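Local coordinates for protein Cow rumen GH26 endo-mannanase (Metagenome, PDB 6UEH) that hydrolyses internal beta-1,4-mannosidic linkages in mannans such as galactomannan, carrying an accessory domain related to carbohydrate-binding modules beside its catalytic barrel, at residues V53-D58 and G110-S115; P212-D217 and H240-K245; L306-L311 and L357-N362. All blocks are in the same frame, centred on the assembly; numbering follows the deposited sequence.

Contact 1 (V53-D58 and G110-S115)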
# COMPACT_ATOMS: atom_id res chain seq x y z
N VAL A 53 -7.92 -1.57 29.79
CA VAL A 53 -9.11 -2.13 29.17
C VAL A 53 -8.95 -3.64 29.09
O VAL A 53 -7.93 -4.14 28.60
CB VAL A 53 -9.36 -1.57 27.76
CG1 VAL A 53 -10.62 -2.18 27.16
CG2 VAL A 53 -9.47 -0.06 27.80
N THR A 54 -9.94 -4.37 29.59
CA THR A 54 -9.90 -5.83 29.56
C THR A 54 -10.96 -6.37 28.62
O THR A 54 -12.13 -5.99 28.71
CB THR A 54 -10.09 -6.42 30.97
OG1 THR A 54 -9.07 -5.92 31.84
CG2 THR A 54 -10.01 -7.94 30.93
N VAL A 55 -10.56 -7.25 27.71
CA VAL A 55 -11.48 -7.84 26.74
C VAL A 55 -11.42 -9.36 26.74
O VAL A 55 -10.40 -9.94 27.11
CB VAL A 55 -11.21 -7.32 25.30
CG1 VAL A 55 -11.35 -5.81 25.24
CG2 VAL A 55 -9.82 -7.74 24.84
N LYS A 56 -12.51 -10.00 26.33
CA LYS A 56 -12.58 -11.46 26.31
C LYS A 56 -11.80 -12.06 25.14
O LYS A 56 -11.23 -13.15 25.24
CB LYS A 56 -14.04 -11.94 26.24
CG LYS A 56 -14.89 -11.56 27.44
CD LYS A 56 -16.17 -12.40 27.48
CE LYS A 56 -17.10 -11.94 28.60
NZ LYS A 56 -18.27 -12.86 28.76
N GLU A 57 -11.80 -11.35 24.01
CA GLU A 57 -11.13 -11.83 22.81
C GLU A 57 -10.38 -10.71 22.10
O GLU A 57 -10.65 -9.53 22.33
CB GLU A 57 -12.14 -12.47 21.84
CG GLU A 57 -12.96 -13.62 22.42
CD GLU A 57 -12.16 -14.91 22.56
OE1 GLU A 57 -12.73 -15.90 23.06
OE2 GLU A 57 -10.97 -14.93 22.17
N ASP A 58 -9.45 -11.09 21.22
CA ASP A 58 -8.79 -10.13 20.34
C ASP A 58 -9.84 -9.39 19.52
O ASP A 58 -10.80 -10.00 19.04
CB ASP A 58 -7.80 -10.83 19.40
CG ASP A 58 -6.59 -11.39 20.13
OD1 ASP A 58 -6.59 -11.42 21.38
OD2 ASP A 58 -5.64 -11.82 19.44
N GLY A 110 -7.55 -10.40 27.38
CA GLY A 110 -7.06 -10.07 28.70
C GLY A 110 -6.84 -8.58 28.89
O GLY A 110 -7.52 -7.76 28.27
N ALA A 111 -5.89 -8.23 29.75
CA ALA A 111 -5.64 -6.84 30.11
C ALA A 111 -4.87 -6.09 29.03
O ALA A 111 -3.96 -6.64 28.40
CB ALA A 111 -4.89 -6.78 31.44
N ASN A 112 -5.24 -4.84 28.81
CA ASN A 112 -4.55 -3.98 27.86
C ASN A 112 -4.26 -2.62 28.48
O ASN A 112 -5.17 -1.89 28.86
CB ASN A 112 -5.36 -3.80 26.58
CG ASN A 112 -5.51 -5.08 25.79
OD1 ASN A 112 -4.74 -5.34 24.86
ND2 ASN A 112 -6.49 -5.90 26.16
N LYS A 113 -2.98 -2.27 28.59
CA LYS A 113 -2.61 -0.96 29.09
C LYS A 113 -2.64 0.04 27.95
O LYS A 113 -1.83 -0.03 27.03
CB LYS A 113 -1.22 -0.98 29.74
CG LYS A 113 -0.81 0.35 30.36
CD LYS A 113 0.54 0.25 31.05
CE LYS A 113 0.86 1.53 31.81
NZ LYS A 113 2.18 1.45 32.51
N VAL A 114 -3.59 0.96 28.00
CA VAL A 114 -3.66 2.03 27.01
C VAL A 114 -2.98 3.27 27.56
O VAL A 114 -3.39 3.80 28.59
CB VAL A 114 -5.12 2.36 26.63
CG1 VAL A 114 -5.15 3.40 25.51
CG2 VAL A 114 -5.86 1.10 26.21
N SER A 115 -1.93 3.72 26.88
CA SER A 115 -1.14 4.84 27.37
C SER A 115 -1.05 5.99 26.37
O SER A 115 -1.08 5.78 25.16
CB SER A 115 0.28 4.39 27.72
OG SER A 115 0.27 3.37 28.70
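Val-55 and Asn-112 lie on one face of an antiparallel strand pair and cross at about a right angle, the methyl CG2 of Val-55 lying 4.0 Å from Asn-112 ND2. The amide comes to that methyl because Asn-112 carries CG beside its own backbone N (chi1 -66°), from where ND2 also reaches Val-53 O in a weak bond of 3.3 Å. Its stronger partner is Asn-108 O, just ahead of the strand. Val-53 O takes a second, also weak, bond from Asn-112 N at 2.8 Å, bent to 127° at the hydrogen, so two donors of one residue share this carbonyl.

Further along the same face the two valines Val-53 and Val-114 cross obliquely, CG2 to CG2 at 4.1 Å. Leu-107 packs on Val-53, Val-55 and Asn-112, while Tyr-61 and Phe-63 of strand 59-69 reach Val-55 and Val-114, which places this face in the interior of the CBM6-type beta-sandwich. Thr-54 and Ala-111 turn to the other face. There the Thr-54 methyl CG2 rests 3.6 Å from Gly-110 O, and OG1 is bonded to Asn-52 ND2.

The backbone does most of the holding. Val-53 N meets Asn-112 O at 2.9 Å, and Val-55 pairs with Gly-110 in both directions, Gly-110 N reaching Val-55 O at 2.9 Å. Gly-110 has a positive phi (98°), at which a side chain would jam against the preceding carbonyl. The chemistry is thus a backbone ladder with an apolar inner face, where the amide nitrogen of Asn-112 is satisfied by main-chain carbonyls, firmly by Asn-108 O and weakly by Val-53 O.

Contact 2 (P212-D217 and H240-K245). With ACT (acetate ion), chain D.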
# COMPACT_ATOMS: atom_id res chain seq x y z
N PRO A 212 13.37 -0.54 -26.45
CA PRO A 212 14.15 -0.16 -27.64
C PRO A 212 15.67 -0.32 -27.52
O PRO A 212 16.37 -0.02 -28.49
CB PRO A 212 13.80 1.32 -27.83
CG PRO A 212 12.57 1.56 -27.00
CD PRO A 212 12.73 0.64 -25.84
N LEU A 213 16.16 -0.78 -26.38
CA LEU A 213 17.60 -0.82 -26.13
C LEU A 213 18.21 -2.21 -26.32
O LEU A 213 19.20 -2.37 -27.03
CB LEU A 213 17.90 -0.32 -24.71
CG LEU A 213 17.48 1.12 -24.43
CD1 LEU A 213 17.73 1.48 -22.98
CD2 LEU A 213 18.21 2.08 -25.36
N TYR A 214 17.61 -3.20 -25.68
CA TYR A 214 18.08 -4.58 -25.76
C TYR A 214 16.89 -5.51 -25.91
O TYR A 214 16.94 -6.68 -25.51
CB TYR A 214 18.91 -4.94 -24.52
CG TYR A 214 18.20 -4.64 -23.21
CD1 TYR A 214 18.30 -3.39 -22.62
CD2 TYR A 214 17.44 -5.61 -22.57
CE1 TYR A 214 17.66 -3.11 -21.43
CE2 TYR A 214 16.79 -5.34 -21.38
CZ TYR A 214 16.91 -4.09 -20.81
OH TYR A 214 16.27 -3.81 -19.62
N GLY A 215 15.82 -4.99 -26.49
CA GLY A 215 14.55 -5.69 -26.56
C GLY A 215 14.57 -7.04 -27.22
O GLY A 215 15.28 -7.26 -28.21
N TRP A 216 13.80 -7.97 -26.67
CA TRP A 216 13.60 -9.28 -27.27
C TRP A 216 12.19 -9.76 -26.94
O TRP A 216 11.36 -8.98 -26.48
CB TRP A 216 14.67 -10.28 -26.79
CG TRP A 216 14.84 -10.39 -25.30
CD1 TRP A 216 15.30 -9.42 -24.44
CD2 TRP A 216 14.61 -11.55 -24.49
NE1 TRP A 216 15.34 -9.90 -23.16
CE2 TRP A 216 14.92 -11.21 -23.16
CE3 TRP A 216 14.15 -12.85 -24.76
CZ2 TRP A 216 14.80 -12.11 -22.10
CZ3 TRP A 216 14.03 -13.74 -23.71
CH2 TRP A 216 14.35 -13.37 -22.40
N ASP A 217 11.93 -11.04 -27.18
CA ASP A 217 10.60 -11.60 -26.97
C ASP A 217 10.65 -12.69 -25.90
O ASP A 217 10.94 -13.84 -26.20
CB ASP A 217 10.04 -12.17 -28.28
CG ASP A 217 8.56 -12.54 -28.20
OD1 ASP A 217 8.02 -12.61 -27.08
OD2 ASP A 217 7.95 -12.77 -29.26
N HIS A 240 9.39 -2.50 -15.76
CA HIS A 240 10.73 -2.04 -15.39
C HIS A 240 11.50 -1.49 -16.60
O HIS A 240 12.57 -2.00 -16.93
CB HIS A 240 11.54 -3.17 -14.74
CG HIS A 240 11.15 -3.46 -13.32
ND1 HIS A 240 10.02 -4.17 -12.99
CD2 HIS A 240 11.75 -3.13 -12.15
CE1 HIS A 240 9.94 -4.28 -11.68
NE2 HIS A 240 10.97 -3.65 -11.15
N ILE A 241 10.95 -0.46 -17.24
CA ILE A 241 11.56 0.09 -18.44
C ILE A 241 12.87 0.82 -18.11
O ILE A 241 12.89 1.76 -17.31
CB ILE A 241 10.58 1.04 -19.19
CG1 ILE A 241 11.27 1.67 -20.40
CG2 ILE A 241 10.00 2.10 -18.25
CD1 ILE A 241 11.67 0.67 -21.47
N ASN A 242 13.96 0.37 -18.72
CA ASN A 242 15.27 0.95 -18.49
C ASN A 242 15.56 2.15 -19.39
O ASN A 242 14.93 2.33 -20.43
CB ASN A 242 16.37 -0.10 -18.71
CG ASN A 242 16.45 -1.11 -17.58
OD1 ASN A 242 15.44 -1.55 -17.03
ND2 ASN A 242 17.68 -1.49 -17.23
N VAL A 243 16.52 2.97 -18.97
CA VAL A 243 17.07 4.02 -19.82
C VAL A 243 18.57 3.78 -19.95
O VAL A 243 19.16 3.09 -19.11
CB VAL A 243 16.80 5.43 -19.24
CG1 VAL A 243 15.30 5.69 -19.14
CG2 VAL A 243 17.48 5.59 -17.89
N PRO A 244 19.20 4.32 -21.00
CA PRO A 244 20.66 4.20 -21.08
C PRO A 244 21.34 4.94 -19.93
O PRO A 244 20.91 6.04 -19.60
CB PRO A 244 21.00 4.86 -22.43
CG PRO A 244 19.73 4.79 -23.21
CD PRO A 244 18.63 4.94 -22.21
N LYS A 245 22.35 4.33 -19.33
CA LYS A 245 23.11 4.99 -18.27
C LYS A 245 23.79 6.23 -18.83
O LYS A 245 23.67 7.32 -18.27
CB LYS A 245 24.15 4.05 -17.67
CG LYS A 245 23.59 2.86 -16.92
CD LYS A 245 24.71 2.00 -16.35
CE LYS A 245 24.19 0.81 -15.58
NZ LYS A 245 25.30 -0.03 -15.05
C ACT D . 10.74 -4.41 -7.99
O ACT D . 11.70 -3.92 -8.63
OXT ACT D . 9.60 -4.03 -8.34
CH3 ACT D . 10.94 -5.38 -6.87
O HOH W 1 13.89 -2.11 -20.11
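Leu-213 and Pro-244 make the apolar part of this contact, crossing at about a right angle. Leu-213 lays both methyls over one face of the proline ring, toward its CD-CG rim: CD1 comes 3.7 Å from Pro-244 CD, and CD2 lies 3.8 Å from Pro-244 CG. Pro-212 adds a looser touch, its CD 4.5 Å from Ile-241 CD1.

The polar part runs through Tyr-214. Its CG sits between the backbone N and the carbonyl carbon (chi1 52°), which sends the ring across to Asn-242, with ring and amide planes 82° apart and OH 3.4 Å from Asn-242 CG. A water joins the two segments here, bonded to Tyr-214 OH at 3.0 Å and accepting from Asn-242 N at 2.8 Å. No direct hydrogen bond crosses between the segments.

The third kind is ion binding at the start of 240-245. His-240 NE2 donates to an acetate oxygen O at 2.6 Å, nearly straight (161°), and the ion lies in the plane of the imidazole at its edge. His-312 NE2 holds the same acetate, which probably came from the crystallisation liquor, and Asp-206 OD2 fixes the ring from behind through ND1. With an alanine here the acetate would probably lose one of its two histidine grips, and Asp-206 would be left without its imidazole partner.

Within the GH26 barrel, 240-245 follows strand 234-238 and pairs as strand 243-244 with strand 261-262. The 212-217 loop lies between strand 202-206 and helix 220-230, and helix 280-301 covers both segments, Tyr-284 packing on Leu-213 and Ala-288 on Ile-241.

Contact 3 (L306-L311 and L357-N362)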
# COMPACT_ATOMS: atom_id res chain seq x y z
N LEU A 306 -6.08 -6.31 -17.80
CA LEU A 306 -4.81 -6.35 -17.08
C LEU A 306 -4.76 -5.32 -15.96
O LEU A 306 -5.07 -4.15 -16.17
CB LEU A 306 -3.64 -6.11 -18.05
CG LEU A 306 -2.22 -6.09 -17.49
CD1 LEU A 306 -1.82 -7.49 -17.02
CD2 LEU A 306 -1.24 -5.55 -18.52
N ILE A 307 -4.38 -5.76 -14.76
CA ILE A 307 -4.07 -4.81 -13.69
C ILE A 307 -2.68 -4.26 -13.97
O ILE A 307 -1.67 -4.87 -13.63
CB ILE A 307 -4.13 -5.47 -12.30
CG1 ILE A 307 -5.50 -6.11 -12.07
CG2 ILE A 307 -3.83 -4.44 -11.21
CD1 ILE A 307 -5.59 -6.94 -10.81
N PHE A 308 -2.64 -3.09 -14.61
CA PHE A 308 -1.39 -2.52 -15.10
C PHE A 308 -0.79 -1.57 -14.06
O PHE A 308 -1.42 -0.59 -13.66
CB PHE A 308 -1.64 -1.79 -16.43
CG PHE A 308 -0.39 -1.33 -17.12
CD1 PHE A 308 0.71 -2.16 -17.21
CD2 PHE A 308 -0.33 -0.07 -17.70
CE1 PHE A 308 1.86 -1.73 -17.85
CE2 PHE A 308 0.82 0.36 -18.34
CZ PHE A 308 1.91 -0.48 -18.42
N ARG A 309 0.43 -1.88 -13.63
CA ARG A 309 1.10 -1.12 -12.59
C ARG A 309 2.42 -0.52 -13.09
O ARG A 309 3.50 -0.95 -12.70
CB ARG A 309 1.35 -2.01 -11.36
CG ARG A 309 1.81 -1.28 -10.11
CD ARG A 309 1.83 -2.22 -8.91
NE ARG A 309 2.66 -3.39 -9.14
CZ ARG A 309 3.88 -3.55 -8.62
NH1 ARG A 309 4.40 -2.62 -7.83
NH2 ARG A 309 4.57 -4.66 -8.88
N PRO A 310 2.33 0.48 -13.98
CA PRO A 310 3.54 1.11 -14.49
C PRO A 310 4.08 2.12 -13.50
O PRO A 310 3.37 2.45 -12.54
CB PRO A 310 3.06 1.80 -15.76
CG PRO A 310 1.67 2.23 -15.41
CD PRO A 310 1.12 1.15 -14.49
N LEU A 311 5.31 2.61 -13.71
CA LEU A 311 5.85 3.73 -12.94
C LEU A 311 5.69 3.50 -11.44
O LEU A 311 5.26 4.40 -10.71
CB LEU A 311 5.15 5.03 -13.36
CG LEU A 311 5.26 5.38 -14.85
CD1 LEU A 311 4.28 6.48 -15.22
CD2 LEU A 311 6.68 5.80 -15.18
N LEU A 357 -7.17 -1.70 -19.45
CA LEU A 357 -6.24 -1.61 -18.34
C LEU A 357 -6.90 -1.14 -17.05
O LEU A 357 -7.72 -0.22 -17.06
CB LEU A 357 -5.09 -0.67 -18.69
CG LEU A 357 -4.37 -0.94 -20.01
CD1 LEU A 357 -3.30 0.12 -20.26
CD2 LEU A 357 -3.76 -2.34 -20.01
N ILE A 358 -6.53 -1.78 -15.95
CA ILE A 358 -6.88 -1.31 -14.62
C ILE A 358 -5.64 -0.66 -14.02
O ILE A 358 -4.69 -1.35 -13.65
CB ILE A 358 -7.39 -2.45 -13.71
CG1 ILE A 358 -8.62 -3.11 -14.33
CG2 ILE A 358 -7.70 -1.93 -12.32
CD1 ILE A 358 -9.21 -4.22 -13.49
N TRP A 359 -5.65 0.66 -13.95
CA TRP A 359 -4.45 1.41 -13.59
C TRP A 359 -4.18 1.38 -12.08
O TRP A 359 -4.91 1.99 -11.30
CB TRP A 359 -4.56 2.85 -14.08
CG TRP A 359 -4.62 2.97 -15.57
CD1 TRP A 359 -5.71 2.77 -16.38
CD2 TRP A 359 -3.53 3.31 -16.44
NE1 TRP A 359 -5.37 2.97 -17.69
CE2 TRP A 359 -4.04 3.30 -17.76
CE3 TRP A 359 -2.19 3.63 -16.24
CZ2 TRP A 359 -3.24 3.60 -18.86
CZ3 TRP A 359 -1.40 3.92 -17.33
CH2 TRP A 359 -1.93 3.90 -18.63
N GLU A 360 -3.13 0.67 -11.69
CA GLU A 360 -2.74 0.60 -10.29
C GLU A 360 -1.49 1.43 -10.03
O GLU A 360 -0.45 1.21 -10.65
CB GLU A 360 -2.49 -0.85 -9.85
CG GLU A 360 -2.09 -0.99 -8.39
CD GLU A 360 -2.05 -2.43 -7.92
OE1 GLU A 360 -1.76 -3.32 -8.75
OE2 GLU A 360 -2.30 -2.67 -6.72
N GLN A 361 -1.61 2.39 -9.12
CA GLN A 361 -0.49 3.24 -8.77
C GLN A 361 -0.02 2.95 -7.35
O GLN A 361 -0.83 2.87 -6.42
CB GLN A 361 -0.86 4.71 -8.91
CG GLN A 361 0.29 5.67 -8.63
CD GLN A 361 -0.07 7.11 -8.91
OE1 GLN A 361 -1.03 7.65 -8.35
NE2 GLN A 361 0.69 7.75 -9.80
N ASN A 362 1.29 2.78 -7.19
CA ASN A 362 1.86 2.61 -5.86
C ASN A 362 1.81 3.91 -5.07
O ASN A 362 1.97 5.00 -5.62
CB ASN A 362 3.31 2.12 -5.95
CG ASN A 362 3.42 0.60 -6.01
OD1 ASN A 362 3.92 0.04 -6.98
ND2 ASN A 362 2.95 -0.07 -4.96
O HOH W 2 2.38 2.07 -10.01
O HOH W 3 4.31 4.63 -8.02
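Arg-309 NH1 is gripped twice: it donates to Asn-362 OD1 at 2.8 Å, and Asp-386 forms a salt bridge with it. This happens near the C-terminal ends of two neighbouring parallel strands of a TIM barrel, 306-309 and 357-362, joined by a beta-alpha-beta crossover through helix 334-351. The amide oxygen lies close to the guanidinium plane and uses a lone pair, although the two flat groups stand 88° apart. Glu-428 holds NH2 by another salt bridge, so carboxylates and amide together should fix the arginine's rotation.

Glu-360 runs alongside Arg-309 without a salt bridge, its OE1 4.4 Å from Arg-309 NE. That oxygen is bonded to Tyr-447 OH and lies 3.4 Å from the methyl CG2 of Ile-307. These residues face the barrel interior.

On the outer face, under helix 334-351, Phe-308 points its edge at the face of Trp-359 in a T-shaped pair, centroids 5.7 Å apart and planes at 69°. Leu-357 packs beside the phenyl ring, CD1 to CD2 of Phe-308 at 3.9 Å. Pro-310 CG approaches the tryptophan obliquely, 4.0 Å from Trp-359 CZ3. The backbone ladder includes Ile-358 N to Leu-306 O, practically straight at 178°.

Beyond the last ladder bond a water bridges the two segments: it donates to Pro-310 O at 2.7 Å and Glu-360 O at 3.0 Å, and accepts from Asn-362 N.

In the fold
All three contacts are mostly buried, yet in different settings. Contact 1 joins antiparallel strands of the accessory sandwich, one of them at the edge of its sheet, with exposed Ala-111 on the outer side. Its centre is about 41 Å from that of contact 3. Contacts 2 and 3 share the GH26 domain, centres about 20 Å apart. Contact 3 is core, two parallel barrel strands with charged groups inside and aromatics outside; contact 2 joins a loop to a segment with a short strand, beyond the barrel strands, by apolar packing and water. Helix 280-301 touches both, and His-312, beside Asn-362, shares the acetate with His-240, consistent with a common pocket.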